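Local coordinates for protein ADP/ATP-dependent NAD(P)H-hydrate dehydratase (Bacillus subtilis, PDB 3RPZ) that catalyses the ADP- or ATP-dependent dehydration of hydrated NADH and NADPH, a lyase reaction that returns the damaged cofactors to their usable form, at residues M4-W9 against K170-A175; T32-A37 against T81-G86; I63-S66 against L72-P75; G190-I195 against C202-T207. All blocks are in the same frame, centred on the assembly; numbering follows the deposited sequence.

Contact 1: residues M4-W9 against K170-A175; sequences MNVPFW and KRAEYA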
# COMPACT_ATOMS: atom_id res chain seq x y z
N MET A 4 -24.87 -5.04 -38.86
CA MET A 4 -24.32 -6.30 -39.32
C MET A 4 -24.83 -7.47 -38.43
O MET A 4 -24.45 -8.64 -38.67
CB MET A 4 -22.77 -6.27 -39.33
CG MET A 4 -22.14 -5.51 -40.51
SD MET A 4 -20.36 -5.84 -40.56
CE MET A 4 -19.91 -5.57 -42.29
N ASN A 5 -25.63 -7.17 -37.40
CA ASN A 5 -25.99 -8.19 -36.43
C ASN A 5 -24.77 -8.96 -35.88
O ASN A 5 -24.75 -10.20 -35.83
CB ASN A 5 -27.00 -9.17 -36.98
CG ASN A 5 -28.46 -8.69 -36.75
OD1 ASN A 5 -28.77 -8.24 -35.64
ND2 ASN A 5 -29.24 -8.77 -37.75
N VAL A 6 -23.87 -8.22 -35.31
CA VAL A 6 -22.70 -8.81 -34.68
C VAL A 6 -23.17 -9.41 -33.36
O VAL A 6 -23.80 -8.72 -32.54
CB VAL A 6 -21.62 -7.75 -34.50
CG1 VAL A 6 -20.37 -8.35 -33.79
CG2 VAL A 6 -21.22 -7.19 -35.85
N PRO A 7 -22.85 -10.69 -33.09
CA PRO A 7 -23.31 -11.31 -31.86
C PRO A 7 -22.54 -10.84 -30.65
O PRO A 7 -21.36 -10.47 -30.76
CB PRO A 7 -23.04 -12.81 -32.11
CG PRO A 7 -21.86 -12.78 -33.00
CD PRO A 7 -22.10 -11.64 -33.93
N PHE A 8 -23.19 -10.86 -29.49
CA PHE A 8 -22.52 -10.62 -28.24
C PHE A 8 -21.79 -11.87 -27.76
O PHE A 8 -22.25 -12.98 -27.88
CB PHE A 8 -23.51 -10.16 -27.17
CG PHE A 8 -24.01 -8.76 -27.38
CD1 PHE A 8 -23.30 -7.68 -26.99
CD2 PHE A 8 -25.21 -8.54 -28.02
CE1 PHE A 8 -23.73 -6.40 -27.21
CE2 PHE A 8 -25.68 -7.24 -28.24
CZ PHE A 8 -24.92 -6.15 -27.80
N TRP A 9 -20.62 -11.66 -27.18
CA TRP A 9 -19.93 -12.72 -26.42
C TRP A 9 -20.60 -12.72 -25.06
O TRP A 9 -20.40 -11.81 -24.26
CB TRP A 9 -18.42 -12.44 -26.36
CG TRP A 9 -17.60 -13.52 -25.75
CD1 TRP A 9 -16.98 -13.49 -24.54
CD2 TRP A 9 -17.26 -14.78 -26.36
NE1 TRP A 9 -16.29 -14.65 -24.35
CE2 TRP A 9 -16.41 -15.45 -25.46
CE3 TRP A 9 -17.57 -15.38 -27.58
CZ2 TRP A 9 -15.88 -16.73 -25.74
CZ3 TRP A 9 -17.06 -16.64 -27.85
CH2 TRP A 9 -16.20 -17.29 -26.92
N LYS A 170 -20.29 3.53 -37.32
CA LYS A 170 -20.18 2.24 -38.01
C LYS A 170 -19.02 1.45 -37.38
O LYS A 170 -18.10 1.01 -38.06
CB LYS A 170 -19.90 2.47 -39.52
CG LYS A 170 -20.95 3.21 -40.33
CD LYS A 170 -20.77 2.94 -41.82
CE LYS A 170 -19.47 3.50 -42.41
NZ LYS A 170 -19.32 3.20 -43.94
N ARG A 171 -19.06 1.30 -36.05
CA ARG A 171 -17.88 0.76 -35.34
C ARG A 171 -17.48 -0.61 -35.80
O ARG A 171 -16.31 -0.88 -36.08
CB ARG A 171 -18.11 0.77 -33.82
CG ARG A 171 -18.11 2.16 -33.21
CD ARG A 171 -18.74 2.17 -31.80
NE ARG A 171 -18.20 1.13 -30.94
CZ ARG A 171 -17.04 1.13 -30.32
NH1 ARG A 171 -16.20 2.12 -30.44
NH2 ARG A 171 -16.73 0.09 -29.57
N ALA A 172 -18.43 -1.54 -35.83
CA ALA A 172 -18.12 -2.92 -36.20
C ALA A 172 -17.69 -3.05 -37.64
O ALA A 172 -16.76 -3.78 -37.93
CB ALA A 172 -19.25 -3.88 -35.91
N GLU A 173 -18.28 -2.27 -38.52
CA GLU A 173 -17.92 -2.28 -39.93
C GLU A 173 -16.46 -1.87 -40.11
O GLU A 173 -15.70 -2.55 -40.78
CB GLU A 173 -18.85 -1.34 -40.70
CG GLU A 173 -20.33 -1.79 -40.66
CD GLU A 173 -21.24 -1.21 -39.52
OE1 GLU A 173 -22.44 -0.98 -39.92
OE2 GLU A 173 -20.89 -0.99 -38.29
N TYR A 174 -16.06 -0.77 -39.48
CA TYR A 174 -14.68 -0.31 -39.59
C TYR A 174 -13.73 -1.26 -38.92
O TYR A 174 -12.65 -1.52 -39.45
CB TYR A 174 -14.50 1.12 -39.06
CG TYR A 174 -14.94 2.21 -40.05
CD1 TYR A 174 -14.23 2.45 -41.20
CD2 TYR A 174 -16.03 3.01 -39.75
CE1 TYR A 174 -14.63 3.43 -42.09
CE2 TYR A 174 -16.42 4.01 -40.65
CZ TYR A 174 -15.70 4.19 -41.78
OH TYR A 174 -16.06 5.17 -42.69
N ALA A 175 -14.08 -1.75 -37.72
CA ALA A 175 -13.18 -2.64 -37.02
C ALA A 175 -12.94 -3.91 -37.83
O ALA A 175 -11.82 -4.38 -37.95
CB ALA A 175 -13.71 -2.98 -35.62
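Met4 begins the contact by laying its thioether alongside Glu173, the two side chains sliding past each other in opposite directions. The methionine is extended beyond CG (chi2 -169°), so that both its SD and its CE come to 4.1 Å from Glu173 CG, and the aliphatic part of the glutamate, rather than its carboxylate, takes the sulfur. Glu173 in turn bends at its second torsion (chi2 93°), which carries the acid group back over the first turn of its helix. Lys170 is the N-cap of that helix, and a negative charge so close to its amino end would probably be favoured by the helix dipole.

Val6 follows, its CG2 branch resting 3.9 Å from Ala172 CB, while the side chain as a whole also packs on Cys202 and Leu204. This is how the ribokinase-like fold is edged here: helix 171-182 lies against the strands at one end of the central sheet, and the irregular N-terminal segment runs over both helix and outermost strand, an example of a chain end packed over a helix without any hydrogen bond to it. From Pro7 onward the segment leaves the helix and follows strand 202-204; Pro7 and Trp9 both make backbone hydrogen bonds with Leu204. The indole of Trp9 stacks on His13 and meets Trp203 edge-to-face, its NE1 being hydrogen-bonded to Asn241.

Contact 2: residues T32-A37 against T81-G86; sequences TALLLA and TYWRDG. With NPW (beta-6-hydroxy-1,4,5,6-tetrahydronicotinamide adenine dinucleotide phosphate), chain D.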
# COMPACT_ATOMS: atom_id res chain seq x y z
N THR A 32 5.52 -17.60 -18.92
CA THR A 32 6.09 -16.31 -18.54
C THR A 32 5.69 -15.29 -19.59
O THR A 32 5.95 -15.48 -20.77
CB THR A 32 7.59 -16.36 -18.44
OG1 THR A 32 7.96 -17.39 -17.48
CG2 THR A 32 8.14 -15.01 -17.97
N ALA A 33 5.00 -14.25 -19.17
CA ALA A 33 4.62 -13.13 -20.02
C ALA A 33 5.59 -11.98 -19.88
O ALA A 33 6.22 -11.84 -18.84
CB ALA A 33 3.21 -12.65 -19.69
N LEU A 34 5.74 -11.20 -20.94
CA LEU A 34 6.50 -9.96 -20.92
C LEU A 34 5.58 -8.78 -21.12
O LEU A 34 4.81 -8.76 -22.08
CB LEU A 34 7.55 -9.97 -22.01
CG LEU A 34 8.44 -8.74 -22.11
CD1 LEU A 34 9.35 -8.51 -20.88
CD2 LEU A 34 9.31 -8.81 -23.37
N LEU A 35 5.70 -7.79 -20.25
CA LEU A 35 4.97 -6.53 -20.34
C LEU A 35 5.97 -5.39 -20.52
O LEU A 35 6.82 -5.16 -19.64
CB LEU A 35 4.15 -6.27 -19.06
CG LEU A 35 3.48 -4.90 -18.99
CD1 LEU A 35 2.43 -4.68 -20.05
CD2 LEU A 35 2.86 -4.69 -17.61
N LEU A 36 5.85 -4.68 -21.64
CA LEU A 36 6.70 -3.55 -21.99
C LEU A 36 5.84 -2.30 -21.85
O LEU A 36 4.99 -2.01 -22.67
CB LEU A 36 7.30 -3.72 -23.39
CG LEU A 36 8.20 -4.92 -23.57
CD1 LEU A 36 8.73 -4.94 -25.00
CD2 LEU A 36 9.41 -4.89 -22.58
N ALA A 37 6.03 -1.58 -20.74
CA ALA A 37 5.07 -0.53 -20.35
C ALA A 37 5.70 0.39 -19.34
O ALA A 37 6.64 0.00 -18.64
CB ALA A 37 3.79 -1.15 -19.74
N THR A 81 8.87 -9.79 -11.78
CA THR A 81 10.29 -9.52 -11.90
C THR A 81 10.52 -8.56 -13.08
O THR A 81 9.55 -8.18 -13.75
CB THR A 81 11.14 -10.75 -12.03
OG1 THR A 81 10.84 -11.37 -13.30
CG2 THR A 81 10.92 -11.72 -10.85
N TYR A 82 11.76 -8.15 -13.30
CA TYR A 82 12.04 -7.01 -14.19
C TYR A 82 13.11 -7.30 -15.23
O TYR A 82 14.07 -8.00 -14.96
CB TYR A 82 12.41 -5.77 -13.35
CG TYR A 82 11.30 -5.42 -12.46
CD1 TYR A 82 10.19 -4.70 -12.91
CD2 TYR A 82 11.26 -5.92 -11.18
CE1 TYR A 82 9.07 -4.50 -12.10
CE2 TYR A 82 10.13 -5.75 -10.37
CZ TYR A 82 9.06 -5.03 -10.84
OH TYR A 82 7.90 -4.86 -10.12
N TRP A 83 12.91 -6.68 -16.37
CA TRP A 83 13.92 -6.53 -17.40
C TRP A 83 14.20 -5.03 -17.43
O TRP A 83 13.38 -4.22 -17.86
CB TRP A 83 13.41 -7.04 -18.74
CG TRP A 83 14.43 -6.91 -19.86
CD1 TRP A 83 15.78 -6.80 -19.72
CD2 TRP A 83 14.16 -6.92 -21.24
NE1 TRP A 83 16.38 -6.74 -20.97
CE2 TRP A 83 15.40 -6.83 -21.91
CE3 TRP A 83 12.99 -7.04 -21.99
CZ2 TRP A 83 15.47 -6.79 -23.31
CZ3 TRP A 83 13.08 -7.03 -23.39
CH2 TRP A 83 14.32 -6.91 -24.01
N ARG A 84 15.32 -4.65 -16.81
CA ARG A 84 15.62 -3.28 -16.53
C ARG A 84 15.79 -2.50 -17.87
O ARG A 84 16.59 -2.91 -18.73
CB ARG A 84 16.89 -3.22 -15.66
CG ARG A 84 17.27 -1.85 -15.24
CD ARG A 84 18.34 -1.96 -14.09
NE ARG A 84 17.80 -2.65 -12.93
CZ ARG A 84 17.16 -2.08 -11.91
NH1 ARG A 84 17.17 -0.76 -11.75
NH2 ARG A 84 16.54 -2.82 -11.00
N ASP A 85 15.04 -1.40 -18.00
CA ASP A 85 14.97 -0.61 -19.25
C ASP A 85 14.61 -1.49 -20.42
O ASP A 85 15.04 -1.27 -21.55
CB ASP A 85 16.27 0.16 -19.49
CG ASP A 85 16.46 1.26 -18.50
OD1 ASP A 85 15.47 1.96 -18.18
OD2 ASP A 85 17.61 1.42 -18.04
N GLY A 86 13.74 -2.51 -20.18
CA GLY A 86 13.47 -3.46 -21.19
C GLY A 86 12.82 -2.97 -22.49
O GLY A 86 13.14 -3.49 -23.54
P NPW D . 9.19 -26.04 -17.34
O1 NPW D . 10.16 -25.20 -18.14
O2 NPW D . 7.92 -25.38 -16.91
O3 NPW D . 8.92 -27.43 -17.93
PA NPW D . 13.74 -21.49 -12.51
PB NPW D . 12.11 -19.75 -10.84
C1A NPW D . 10.90 -26.26 -13.83
C1B NPW D . 13.00 -15.93 -8.24
N1C NPW D . 11.63 -15.46 -8.24
N1D NPW D . 7.30 -29.62 -12.46
C2A NPW D . 10.43 -25.49 -15.06
O2A NPW D . 9.98 -26.46 -15.99
C2B NPW D . 13.25 -17.18 -7.40
O2B NPW D . 13.27 -16.91 -6.02
C2C NPW D . 11.28 -14.23 -7.99
C2D NPW D . 8.14 -29.62 -13.51
C3A NPW D . 11.70 -24.78 -15.50
O3A NPW D . 12.60 -25.63 -16.25
C3B NPW D . 14.63 -17.57 -7.98
O3B NPW D . 15.61 -16.77 -7.31
C3C NPW D . 10.15 -13.58 -8.06
N3D NPW D . 9.07 -28.71 -13.83
C4B NPW D . 14.50 -17.14 -9.45
O4B NPW D . 13.34 -16.27 -9.57
C4C NPW D . 8.97 -14.37 -8.60
C4D NPW D . 9.12 -27.73 -12.93
O4D NPW D . 11.87 -25.40 -13.23
C4E NPW D . 12.33 -24.45 -14.16
C5A NPW D . 8.26 -27.61 -11.80
C5B NPW D . 14.32 -18.32 -10.41
O5B NPW D . 13.32 -19.21 -9.92
C5C NPW D . 9.48 -15.54 -9.42
C5E NPW D . 11.93 -23.07 -13.64
O5E NPW D . 12.77 -22.75 -12.54
C6C NPW D . 10.52 -16.38 -8.63
O6C NPW D . 9.98 -16.99 -7.46
C6D NPW D . 7.28 -28.63 -11.55
N6D NPW D . 6.43 -28.66 -10.54
N7A NPW D . 8.49 -26.46 -11.07
C7C NPW D . 9.97 -12.23 -7.59
N7C NPW D . 8.76 -11.69 -7.67
O7C NPW D . 10.95 -11.58 -7.15
C8A NPW D . 9.51 -25.84 -11.77
N9A NPW D . 9.87 -26.65 -12.88
OA1 NPW D . 14.32 -21.20 -13.83
OA2 NPW D . 14.57 -21.86 -11.39
OA3 NPW D . 12.78 -20.23 -12.21
OB1 NPW D . 11.51 -20.84 -10.06
OB2 NPW D . 11.24 -18.62 -11.28
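Leu34 brings both its methyl groups to the six-membered ring of Trp83: CD1 lies at the edge, near the ring plane and 4.1 Å from Trp83 CE3, and CD2 is 4.2 Å from Trp83 CZ3. The indole can span this gap because its CG is anti to the backbone N (chi1 -180°), which swings the ring toward strand 32-36. Between the two strands runs strand 60-65, whose Gly64 has no side chain to obstruct them; this is a second-neighbour contact in the parallel part of the mixed sheet, with no hydrogen bond between the two segments.

The close-fitting part is at Gly86. Leu36 CD2 approaches Gly86 C at 3.9 Å, and it also reaches the indole obliquely, 4.2 Å from Trp83 CE3. A type II turn from Trp83 to Gly86, closed by a weak backbone hydrogen bond, folds the glycine back so that its CA sits 3.5 Å above the plane of the Trp83 ring, displaced toward the rim.

The other end of the segments is looser and has different company. Thr81 does not touch strand 32-36; its CG2 lies 3.4 Å from C7C, the carboxamide carbon of the bound NADPH hydrate. Arg84 turns outward to salt bridges with Glu67 and with Asp41 of the second subunit.

The contact is apolar, methyl groups against an indole and a glycine backbone. It is therefore probably held by shape and dispersion, while hydrogen bonding to the ligand falls to groups such as Lys60 and His26 of the same chain and Asp219 of the second subunit.

Contact 3: residues I63-S66 against L72-P75; sequences IGTS and LIVP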
# COMPACT_ATOMS: atom_id res chain seq x y z
N ILE A 63 8.41 -7.53 -16.24
CA ILE A 63 8.04 -6.17 -16.66
C ILE A 63 9.31 -5.51 -17.16
O ILE A 63 10.29 -5.39 -16.42
CB ILE A 63 7.42 -5.40 -15.54
CG1 ILE A 63 6.12 -6.10 -15.05
CG2 ILE A 63 7.08 -3.98 -16.03
CD1 ILE A 63 5.42 -5.39 -13.88
N GLY A 64 9.31 -5.13 -18.44
CA GLY A 64 10.41 -4.37 -19.04
C GLY A 64 10.02 -2.90 -19.02
O GLY A 64 9.26 -2.40 -19.84
N THR A 65 10.56 -2.19 -18.05
CA THR A 65 10.25 -0.77 -17.86
C THR A 65 11.51 -0.06 -17.43
O THR A 65 12.51 -0.67 -17.09
CB THR A 65 9.12 -0.59 -16.90
OG1 THR A 65 8.63 0.80 -16.96
CG2 THR A 65 9.52 -0.89 -15.44
N SER A 66 11.37 1.28 -17.42
CA SER A 66 12.44 2.16 -17.07
C SER A 66 12.90 1.93 -15.64
O SER A 66 12.05 1.60 -14.77
CB SER A 66 11.93 3.61 -17.28
OG SER A 66 11.49 3.81 -18.63
N LEU A 72 8.31 1.70 -8.18
CA LEU A 72 6.95 2.11 -7.95
C LEU A 72 5.97 0.98 -8.09
O LEU A 72 4.81 1.04 -7.62
CB LEU A 72 6.57 3.24 -8.90
CG LEU A 72 7.64 4.31 -8.98
CD1 LEU A 72 7.17 5.44 -9.94
CD2 LEU A 72 8.06 4.83 -7.58
N ILE A 73 6.36 -0.10 -8.74
CA ILE A 73 5.56 -1.29 -8.93
C ILE A 73 5.70 -2.31 -7.79
O ILE A 73 4.72 -2.85 -7.30
CB ILE A 73 5.93 -1.98 -10.28
CG1 ILE A 73 5.69 -1.04 -11.44
CG2 ILE A 73 5.14 -3.29 -10.44
CD1 ILE A 73 6.29 -1.50 -12.79
N VAL A 74 6.95 -2.52 -7.38
CA VAL A 74 7.31 -3.61 -6.47
C VAL A 74 6.44 -3.72 -5.22
O VAL A 74 5.98 -4.80 -4.89
CB VAL A 74 8.81 -3.58 -6.11
CG1 VAL A 74 9.16 -4.68 -5.10
CG2 VAL A 74 9.62 -3.78 -7.41
N PRO A 75 6.21 -2.63 -4.46
CA PRO A 75 5.49 -2.79 -3.20
C PRO A 75 4.05 -3.25 -3.39
O PRO A 75 3.47 -3.90 -2.49
CB PRO A 75 5.51 -1.42 -2.57
CG PRO A 75 6.40 -0.61 -3.37
CD PRO A 75 6.72 -1.27 -4.65
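Ile63 overlaps the branched end of Ile73, the two isoleucines reaching toward each other tip to tip. The CD1 methyl of Ile63 is the principal probe: it stands 4.0 Å from Ile73 CG2 and 4.1 Å from Ile73 CD1, so that it touches both arms of its partner. Its own chain is stretched out (chi2 179°), which carries that methyl the full length of the side chain from the strand toward the helix. The shorter branch fills in beside it, Ile63 CG2 approaching Ile73 CD1 at 4.2 Å.

Thr65, two residues further along the same strand, extends this apolar surface with its methyl group, CG2, 4.2 Å from Ile73 CD1. Its hydroxyl is engaged in another direction: OG1 lies anti to the backbone N (chi1 -167°) and is hydrogen-bonded to Ala37 O. A threonine can in this way show one partner its polar branch and another its methyl.

Ile73 is further enclosed by Ala46 and Leu47 of helix 44-54 and by Tyr82 of the next strand. On either side of it in sequence the chain meets other subunits: Leu72 packs on Pro71 of the third, Val74 on Pro43 of the second.

Strand 60-65, the short helix 70-73 and strand 81-84 form a beta-alpha-beta unit at the end of the sheet within this chain, next to the second subunit, and this contact packs the helix of that unit on its first strand.

Contact 4: residues G190-I195 against C202-T207; sequences GNQTVI and CWLNPT. With AMP (adenosine monophosphate), chain C.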
# COMPACT_ATOMS: atom_id res chain seq x y z
N GLY A 190 -14.74 1.05 -26.25
CA GLY A 190 -15.92 1.87 -26.10
C GLY A 190 -17.04 1.08 -25.50
O GLY A 190 -16.94 -0.13 -25.29
N ASN A 191 -18.15 1.73 -25.16
CA ASN A 191 -19.36 1.02 -24.88
C ASN A 191 -19.54 0.09 -26.13
O ASN A 191 -19.30 0.46 -27.29
CB ASN A 191 -20.51 2.04 -24.74
CG ASN A 191 -21.87 1.41 -24.60
OD1 ASN A 191 -22.07 0.53 -23.83
ND2 ASN A 191 -22.83 1.92 -25.40
N GLN A 192 -19.95 -1.10 -25.86
CA GLN A 192 -20.06 -2.19 -26.81
C GLN A 192 -18.78 -2.35 -27.59
O GLN A 192 -18.75 -2.14 -28.81
CB GLN A 192 -21.29 -2.06 -27.71
CG GLN A 192 -22.57 -2.03 -26.90
CD GLN A 192 -23.81 -2.19 -27.74
OE1 GLN A 192 -23.85 -1.81 -28.91
NE2 GLN A 192 -24.84 -2.70 -27.14
N THR A 193 -17.71 -2.66 -26.87
CA THR A 193 -16.43 -2.92 -27.49
C THR A 193 -16.60 -3.95 -28.61
O THR A 193 -17.28 -4.98 -28.42
CB THR A 193 -15.40 -3.39 -26.44
OG1 THR A 193 -15.02 -2.25 -25.63
CG2 THR A 193 -14.11 -3.98 -27.09
N VAL A 194 -15.95 -3.70 -29.72
CA VAL A 194 -15.94 -4.64 -30.86
C VAL A 194 -14.68 -5.47 -30.83
O VAL A 194 -13.57 -4.90 -30.63
CB VAL A 194 -15.99 -3.93 -32.23
CG1 VAL A 194 -16.11 -4.96 -33.38
CG2 VAL A 194 -17.14 -2.96 -32.30
N ILE A 195 -14.78 -6.79 -30.89
CA ILE A 195 -13.63 -7.67 -31.01
C ILE A 195 -13.67 -8.28 -32.39
O ILE A 195 -14.48 -9.16 -32.67
CB ILE A 195 -13.60 -8.76 -29.93
CG1 ILE A 195 -13.74 -8.19 -28.52
CG2 ILE A 195 -12.26 -9.58 -30.05
CD1 ILE A 195 -15.18 -8.04 -28.00
N CYS A 202 -16.37 -11.78 -35.62
CA CYS A 202 -16.49 -10.54 -34.90
C CYS A 202 -17.56 -10.68 -33.84
O CYS A 202 -18.59 -11.35 -34.04
CB CYS A 202 -16.81 -9.45 -35.86
SG CYS A 202 -16.74 -7.76 -35.29
N TRP A 203 -17.31 -10.05 -32.70
CA TRP A 203 -18.19 -10.07 -31.53
C TRP A 203 -18.30 -8.68 -30.95
O TRP A 203 -17.43 -7.83 -31.15
CB TRP A 203 -17.67 -11.03 -30.47
CG TRP A 203 -17.52 -12.44 -30.91
CD1 TRP A 203 -16.45 -13.01 -31.60
CD2 TRP A 203 -18.46 -13.50 -30.72
NE1 TRP A 203 -16.67 -14.33 -31.80
CE2 TRP A 203 -17.89 -14.67 -31.28
CE3 TRP A 203 -19.71 -13.57 -30.13
CZ2 TRP A 203 -18.54 -15.88 -31.25
CZ3 TRP A 203 -20.35 -14.80 -30.08
CH2 TRP A 203 -19.77 -15.92 -30.67
N LEU A 204 -19.39 -8.45 -30.21
CA LEU A 204 -19.56 -7.27 -29.36
C LEU A 204 -19.48 -7.71 -27.92
O LEU A 204 -19.99 -8.76 -27.55
CB LEU A 204 -20.90 -6.58 -29.60
CG LEU A 204 -21.17 -6.07 -31.01
CD1 LEU A 204 -22.53 -5.33 -31.04
CD2 LEU A 204 -20.06 -5.15 -31.53
N ASN A 205 -18.93 -6.83 -27.08
CA ASN A 205 -18.88 -7.09 -25.66
C ASN A 205 -20.08 -6.48 -24.95
O ASN A 205 -20.32 -5.28 -25.13
CB ASN A 205 -17.64 -6.48 -25.05
CG ASN A 205 -17.52 -6.88 -23.60
OD1 ASN A 205 -17.47 -8.05 -23.28
ND2 ASN A 205 -17.52 -5.89 -22.71
N PRO A 206 -20.83 -7.26 -24.17
CA PRO A 206 -22.03 -6.73 -23.53
C PRO A 206 -21.85 -6.14 -22.14
O PRO A 206 -22.83 -5.67 -21.54
CB PRO A 206 -22.91 -7.99 -23.38
CG PRO A 206 -21.95 -9.11 -23.20
CD PRO A 206 -20.74 -8.74 -24.04
N THR A 207 -20.65 -6.17 -21.61
CA THR A 207 -20.40 -5.73 -20.25
C THR A 207 -19.68 -4.40 -20.16
O THR A 207 -19.02 -3.94 -21.07
CB THR A 207 -19.59 -6.79 -19.46
OG1 THR A 207 -18.30 -6.88 -20.01
CG2 THR A 207 -20.26 -8.14 -19.43
P AMP C . -8.63 3.46 -22.56
O1P AMP C . -8.15 3.64 -21.07
O2P AMP C . -9.13 4.78 -23.01
O3P AMP C . -7.47 2.85 -23.32
O5' AMP C . -9.61 2.30 -22.44
C5' AMP C . -10.92 2.52 -21.78
C4' AMP C . -11.50 1.20 -21.41
O4' AMP C . -12.73 1.41 -20.63
C3' AMP C . -11.89 0.31 -22.57
O3' AMP C . -11.89 -1.04 -22.14
C2' AMP C . -13.31 0.83 -22.80
O2' AMP C . -14.11 -0.02 -23.63
C1' AMP C . -13.84 0.90 -21.38
N9 AMP C . -14.88 1.92 -21.22
C8 AMP C . -14.71 3.24 -21.09
N7 AMP C . -15.91 3.90 -20.98
C5 AMP C . -16.83 2.91 -21.02
C6 AMP C . -18.31 2.91 -20.99
N6 AMP C . -18.97 4.08 -20.87
N1 AMP C . -18.88 1.71 -21.09
C2 AMP C . -18.21 0.55 -21.20
N3 AMP C . -16.85 0.48 -21.26
C4 AMP C . -16.24 1.63 -21.20
O HOH W 1 -20.39 -2.86 -23.57
O HOH W 2 -17.72 -3.13 -23.93
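The indole of Trp203 receives Ile195 O at its edge, near the ring plane, and meets the rings of Trp9 and His13 edge-to-face. The other flat group, the Asn205 amide, gives its ND2 to Thr207 OG1 (19° out of the amide plane) and to water 2, which also accepts from Thr193 N.

Between them the hairpin pairs in antiparallel register. Ile195 and Trp203 form the hydrogen-bonded pair, Ile195 N lying 2.9 Å from Trp203 O; Val194 and Leu204 form the non-hydrogen-bonded one, their side chains side by side. Val194 CG1 is pressed to 3.4 Å from Cys202 SG. Asn205 N continues the pairing, 2.8 Å from Thr193 O.

Thr193 links hairpin to nucleotide: its OG1 donates in the carbonyl plane to a lone pair of Gly190 O (2.9 Å), while Gly190 N binds O2' of AMP. A valine in place of this threonine would probably deprive Gly190 O of this bond and let the loop that meets the ribose shift.

Strand 185-188 flanks the hairpin through Val194, helix 171-182 covers Val194 and Cys202, and helix 235-256 packs against Asn205.

Overall arrangement
The contacts form two groups on opposite sides of the chain's centre. Contacts 1 and 4 have centres 8 Å apart and meet where residues 4-9 run along strand 202-204. Contacts 2 and 3 are equally close, joined by Leu35 O to Gly64 N (2.8 Å). One sheet connects the groups, the centres of contacts 2 and 4 being about 29 Å apart. The ends touch different ligands: contact 4 lines the AMP pocket (NADPH hydrate about 9 Å from Thr193), contact 1 lies behind, Ala172 about 14 Å from the nucleotide; contact 2 touches a hydrated NADPH, also gripped by the second subunit, consistent with sites completed between subunits; the AMP is likewise bonded by the third.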